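Local coordinates for SorB (Sorangium cellulosum, PDB 6B2V), which is the pyran synthase domain of module nine of the sorangicin polyketide assembly line, a dehydratase-like domain that forms a pyran ring in the growing chain, at residues E148-R151 against T152-I156; E201-L204 against L205-L209. All blocks are in the same frame, centred on the assembly; numbering follows the deposited sequence.

The chain has two hotdog-fold regions in series, as predicted for polyketide synthase dehydratase-type domains. Contact 1 is at the end of helix 147-152, where the chain enters strand 156-158. Contact 2 comes later, after strand 187-192, where the loop at 201-206 turns into helix 207-225. Both are local turns, so neither closes a long loop, and they do not nest or cross. The centres of contact 1 and contact 2 are about 29 Å apart, and the nearest atoms of contact 1 and contact 2 are about 17 Å apart. Contact 1 joins a short helix to an outer strand. Contact 2 is buried, about 10 Å from the centre of the chain, and packs the start of a long helix against helix 64-77.

Contact 1 (E148-R151 against T152-I156); sequences EAVR and TRCAI
Arg153 folds back so that its guanidinium overlaps Val150. Val150 CG2 lies over one face, 3.6 Å from Arg153 NH2, and Val150 CA sits over the centre of the same group. The two side chains cross obliquely. Arg153 CG stands between its own backbone N and carbonyl carbon (chi1 66°), and the chain beyond it runs extended to NE. This lays the arginine back along the last turn, with CG against the carbonyl oxygens of Ala149 and Val150. Its NE forms a salt bridge with Glu187, which fixes the polar end.

Thr152 binds back to the same turn. Its OG1 donates to Ala149 O at 2.9 Å, with a C=O...donor angle of 127°. Its CG2 touches Glu148 OE2 at 3.3 Å, and these two side chains meet at about a right angle. Glu148 OE1 also lies 3.8 Å from Arg151 NH1. This is a long salt bridge of charges alone, as the oxygen is well out of the guanidinium plane.

The backbone bonds change as the helix ends. Thr152 N still donates to Glu148 O at 3.1 Å, four residues back. Arg153 N donates to Val150 O, three residues back, from well above the carbonyl plane, and only weakly to Ala149 O. Cys154 N gives a weak bond to Arg151 O, at 3.3 Å. A water lies 2.8 Å from Arg151 O and also close to Cys154 O. Buried Cys154 SG packs on Val150 CG1 at 4.0 Å; both residues lean on strand 187-192.

Such a tightening from four-residue to three-residue bonds is characteristic of the C-terminal end of a helix. Ala155 and Ile156 then both face His183 in a classic beta bulge, which starts a strand of the predicted C-terminal hotdog region, outermost within this chain.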
loop_
_atom_site.group_PDB
_atom_site.type_symbol
_atom_site.label_atom_id
_atom_site.label_comp_id
_atom_site.label_asym_id
_atom_site.label_seq_id
_atom_site.Cartn_x
_atom_site.Cartn_y
_atom_site.Cartn_z
ATOM N N GLU A 148 -0.256 -5.262 -23.721
ATOM C CA GLU A 148 0.661 -5.147 -24.832
ATOM C C GLU A 148 0.862 -3.688 -25.281
ATOM O O GLU A 148 1.941 -3.287 -25.608
ATOM C CB GLU A 148 0.294 -6.064 -26.003
ATOM C CG GLU A 148 0.873 -5.654 -27.369
ATOM C CD GLU A 148 2.381 -5.841 -27.545
ATOM O OE1 GLU A 148 3.042 -6.202 -26.623
ATOM O OE2 GLU A 148 2.825 -5.576 -28.646
ATOM N N ALA A 149 -0.220 -2.925 -25.266
ATOM C CA ALA A 149 -0.098 -1.540 -25.642
ATOM C C ALA A 149 0.819 -0.810 -24.697
ATOM O O ALA A 149 1.629 -0.057 -25.111
ATOM C CB ALA A 149 -1.449 -0.892 -25.651
ATOM N N VAL A 150 0.676 -1.085 -23.419
ATOM C CA VAL A 150 1.538 -0.455 -22.452
ATOM C C VAL A 150 2.992 -0.861 -22.668
ATOM O O VAL A 150 3.826 -0.038 -22.631
ATOM C CB VAL A 150 1.160 -0.803 -21.011
ATOM C CG1 VAL A 150 2.167 -0.207 -20.049
ATOM C CG2 VAL A 150 -0.218 -0.327 -20.669
ATOM N N ARG A 151 3.253 -2.130 -22.959
ATOM C CA ARG A 151 4.631 -2.549 -23.176
ATOM C C ARG A 151 5.260 -1.765 -24.340
ATOM O O ARG A 151 6.353 -1.321 -24.238
ATOM C CB ARG A 151 4.734 -4.034 -23.624
ATOM C CG ARG A 151 4.403 -5.091 -22.610
ATOM C CD ARG A 151 4.764 -6.499 -23.172
ATOM N NE ARG A 151 6.163 -6.604 -23.502
ATOM C CZ ARG A 151 6.695 -7.422 -24.405
ATOM N NH1 ARG A 151 5.940 -8.221 -25.101
ATOM N NH2 ARG A 151 7.993 -7.417 -24.622
ATOM N N THR A 152 4.528 -1.557 -25.405
ATOM C CA THR A 152 5.047 -0.856 -26.566
ATOM C C THR A 152 5.414 0.607 -26.352
ATOM O O THR A 152 6.202 1.100 -27.089
ATOM C CB THR A 152 4.172 -1.003 -27.824
ATOM O OG1 THR A 152 3.031 -0.214 -27.679
ATOM C CG2 THR A 152 3.806 -2.440 -28.064
ATOM N N ARG A 153 4.850 1.222 -25.330
ATOM C CA ARG A 153 5.083 2.632 -25.026
ATOM C C ARG A 153 5.963 2.894 -23.803
ATOM O O ARG A 153 6.012 3.935 -23.300
ATOM C CB ARG A 153 3.775 3.417 -24.989
ATOM C CG ARG A 153 2.820 3.054 -23.891
ATOM C CD ARG A 153 1.530 3.820 -23.996
ATOM N NE ARG A 153 0.720 3.611 -22.833
ATOM C CZ ARG A 153 -0.471 3.061 -22.851
ATOM N NH1 ARG A 153 -0.969 2.620 -23.979
ATOM N NH2 ARG A 153 -1.124 2.946 -21.737
ATOM N N CYS A 154 6.633 1.862 -23.333
ATOM C CA CYS A 154 7.589 1.963 -22.207
ATOM C C CYS A 154 8.952 1.428 -22.677
ATOM O O CYS A 154 9.205 0.314 -22.593
ATOM C CB CYS A 154 7.191 1.125 -20.991
ATOM S SG CYS A 154 5.682 1.740 -20.151
ATOM N N ALA A 155 9.765 2.316 -23.204
ATOM C CA ALA A 155 10.994 1.979 -23.846
ATOM C C ALA A 155 12.192 1.624 -23.041
ATOM O O ALA A 155 13.044 0.995 -23.537
ATOM C CB ALA A 155 11.337 3.084 -24.841
ATOM N N ILE A 156 12.230 2.012 -21.793
ATOM C CA ILE A 156 13.420 1.812 -21.018
ATOM C C ILE A 156 13.278 0.621 -20.075
ATOM O O ILE A 156 12.404 0.574 -19.283
ATOM C CB ILE A 156 13.737 3.109 -20.199
ATOM C CG1 ILE A 156 13.935 4.315 -21.116
ATOM C CG2 ILE A 156 14.998 2.959 -19.392
ATOM C CD1 ILE A 156 13.718 5.595 -20.390
HETATM O O HOH W 1 8.600 -2.629 -23.217
#

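Contact 2 (E201-L204 against L205-L209)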
loop_
_atom_site.group_PDB
_atom_site.type_symbol
_atom_site.label_atom_id
_atom_site.label_comp_id
_atom_site.label_asym_id
_atom_site.label_seq_id
_atom_site.Cartn_x
_atom_site.Cartn_y
_atom_site.Cartn_z
ATOM N N GLU A 201 -2.012 -16.522 4.514
ATOM C CA GLU A 201 -3.265 -16.337 3.782
ATOM C C GLU A 201 -4.302 -15.518 4.526
ATOM O O GLU A 201 -5.333 -15.231 4.044
ATOM C CB GLU A 201 -3.824 -17.643 3.188
ATOM C CG GLU A 201 -2.858 -18.224 2.167
ATOM C CD GLU A 201 -3.324 -19.540 1.584
ATOM O OE1 GLU A 201 -2.455 -20.433 1.492
ATOM O OE2 GLU A 201 -4.492 -19.636 1.269
ATOM N N ALA A 202 -3.980 -15.161 5.759
ATOM C CA ALA A 202 -4.840 -14.275 6.526
ATOM C C ALA A 202 -4.849 -12.851 5.963
ATOM O O ALA A 202 -5.803 -12.110 6.077
ATOM C CB ALA A 202 -4.459 -14.263 7.977
ATOM N N PHE A 203 -3.745 -12.496 5.345
ATOM C CA PHE A 203 -3.644 -11.187 4.731
ATOM C C PHE A 203 -4.510 -11.064 3.474
ATOM O O PHE A 203 -4.543 -11.993 2.725
ATOM C CB PHE A 203 -2.217 -10.933 4.251
ATOM C CG PHE A 203 -1.213 -10.592 5.313
ATOM C CD1 PHE A 203 -1.347 -9.498 6.114
ATOM C CD2 PHE A 203 -0.071 -11.310 5.425
ATOM C CE1 PHE A 203 -0.387 -9.174 7.031
ATOM C CE2 PHE A 203 0.882 -11.011 6.344
ATOM C CZ PHE A 203 0.721 -9.932 7.150
ATOM N N LEU A 204 -5.245 -9.987 3.289
ATOM C CA LEU A 204 -5.904 -9.762 2.028
ATOM C C LEU A 204 -4.788 -9.202 1.132
ATOM O O LEU A 204 -4.453 -9.780 0.122
ATOM C CB LEU A 204 -7.047 -8.818 2.131
ATOM C CG LEU A 204 -7.738 -8.461 0.825
ATOM C CD1 LEU A 204 -8.020 -9.655 -0.055
ATOM C CD2 LEU A 204 -9.007 -7.712 1.094
ATOM N N LEU A 205 -4.172 -8.119 1.583
ATOM C CA LEU A 205 -2.986 -7.596 0.922
ATOM C C LEU A 205 -1.744 -7.804 1.820
ATOM O O LEU A 205 -1.537 -7.061 2.708
ATOM C CB LEU A 205 -3.120 -6.119 0.610
ATOM C CG LEU A 205 -2.004 -5.473 -0.209
ATOM C CD1 LEU A 205 -1.795 -6.168 -1.542
ATOM C CD2 LEU A 205 -2.298 -4.019 -0.414
ATOM N N ASP A 206 -0.941 -8.807 1.508
ATOM C CA ASP A 206 0.302 -9.073 2.174
ATOM C C ASP A 206 1.188 -7.863 1.885
ATOM O O ASP A 206 1.256 -7.403 0.817
ATOM C CB ASP A 206 0.985 -10.330 1.549
ATOM C CG ASP A 206 2.264 -10.795 2.273
ATOM O OD1 ASP A 206 3.275 -10.121 2.421
ATOM O OD2 ASP A 206 2.321 -11.913 2.663
ATOM N N PRO A 207 1.970 -7.471 2.860
ATOM C CA PRO A 207 2.822 -6.318 2.695
ATOM C C PRO A 207 3.824 -6.490 1.575
ATOM O O PRO A 207 4.169 -5.537 0.998
ATOM C CB PRO A 207 3.470 -6.180 4.065
ATOM C CG PRO A 207 2.437 -6.668 4.967
ATOM C CD PRO A 207 1.804 -7.817 4.279
ATOM N N ASN A 208 4.325 -7.678 1.371
ATOM C CA ASN A 208 5.280 -7.851 0.297
ATOM C C ASN A 208 4.663 -7.570 -1.089
ATOM O O ASN A 208 5.310 -7.015 -1.932
ATOM C CB ASN A 208 5.894 -9.246 0.346
ATOM C CG ASN A 208 6.948 -9.389 1.437
ATOM O OD1 ASN A 208 7.499 -8.450 1.852
ATOM N ND2 ASN A 208 7.160 -10.586 1.890
ATOM N N LEU A 209 3.443 -8.046 -1.282
ATOM C CA LEU A 209 2.711 -7.777 -2.487
ATOM C C LEU A 209 2.336 -6.284 -2.560
ATOM O O LEU A 209 2.465 -5.709 -3.553
ATOM C CB LEU A 209 1.469 -8.664 -2.597
ATOM C CG LEU A 209 0.558 -8.460 -3.822
ATOM C CD1 LEU A 209 1.322 -8.555 -5.121
ATOM C CD2 LEU A 209 -0.503 -9.513 -3.797
HETATM O O HOH W 2 -1.627 -10.616 -0.686
#
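The carbonyl oxygen of Leu205 lies obliquely by the Phe203 ring, with Leu205 O 4.2 Å from Phe203 CD1. The bond to the CB of Leu205 points away from the preceding segment overall, though CB still touches Leu204 C. The backbone here is gripped from outside. Glu69 accepts Leu204 N on OE2 and Leu205 N on OE1, so one carboxylate holds two successive N-H groups at the turn.

Asp206 comes next. Asp206 N is 3.7 Å from Phe203 CB, and its CA is in contact with the same carbon. Its carboxylate approaches the ring obliquely, with Asp206 OD2 3.7 Å from Phe203 CD2 and the two planes 54° apart. Asp206 CG is anti to the backbone N (chi1 -174°), and OD1 accepts Asn208 N at 2.9 Å through its anti lone pair. This makes Asp206 an N-cap closing an Asx turn. A water bridges the same turn: it accepts from Asp206 N at 2.9 Å and donates to Leu204 O at 3.1 Å.

Pro207 is the first helical residue. Its CD sits 3.7 Å above the centre of the Phe203 ring, 11° off the normal, as a CH-pi contact. Proline suits the first helical position, where a backbone N-H would have no helical acceptor. Asn208 and Leu209 continue the helix.

The turn thus carries the loop after strand 187-192 into helix 207-225. Phe203 meets the ring of His28 at about a right angle and also touches Glu69, while Pro207 packs on Ala66. The start of this helix of the predicted C-terminal hotdog region is therefore set against helix 64-77 of the predicted N-terminal one.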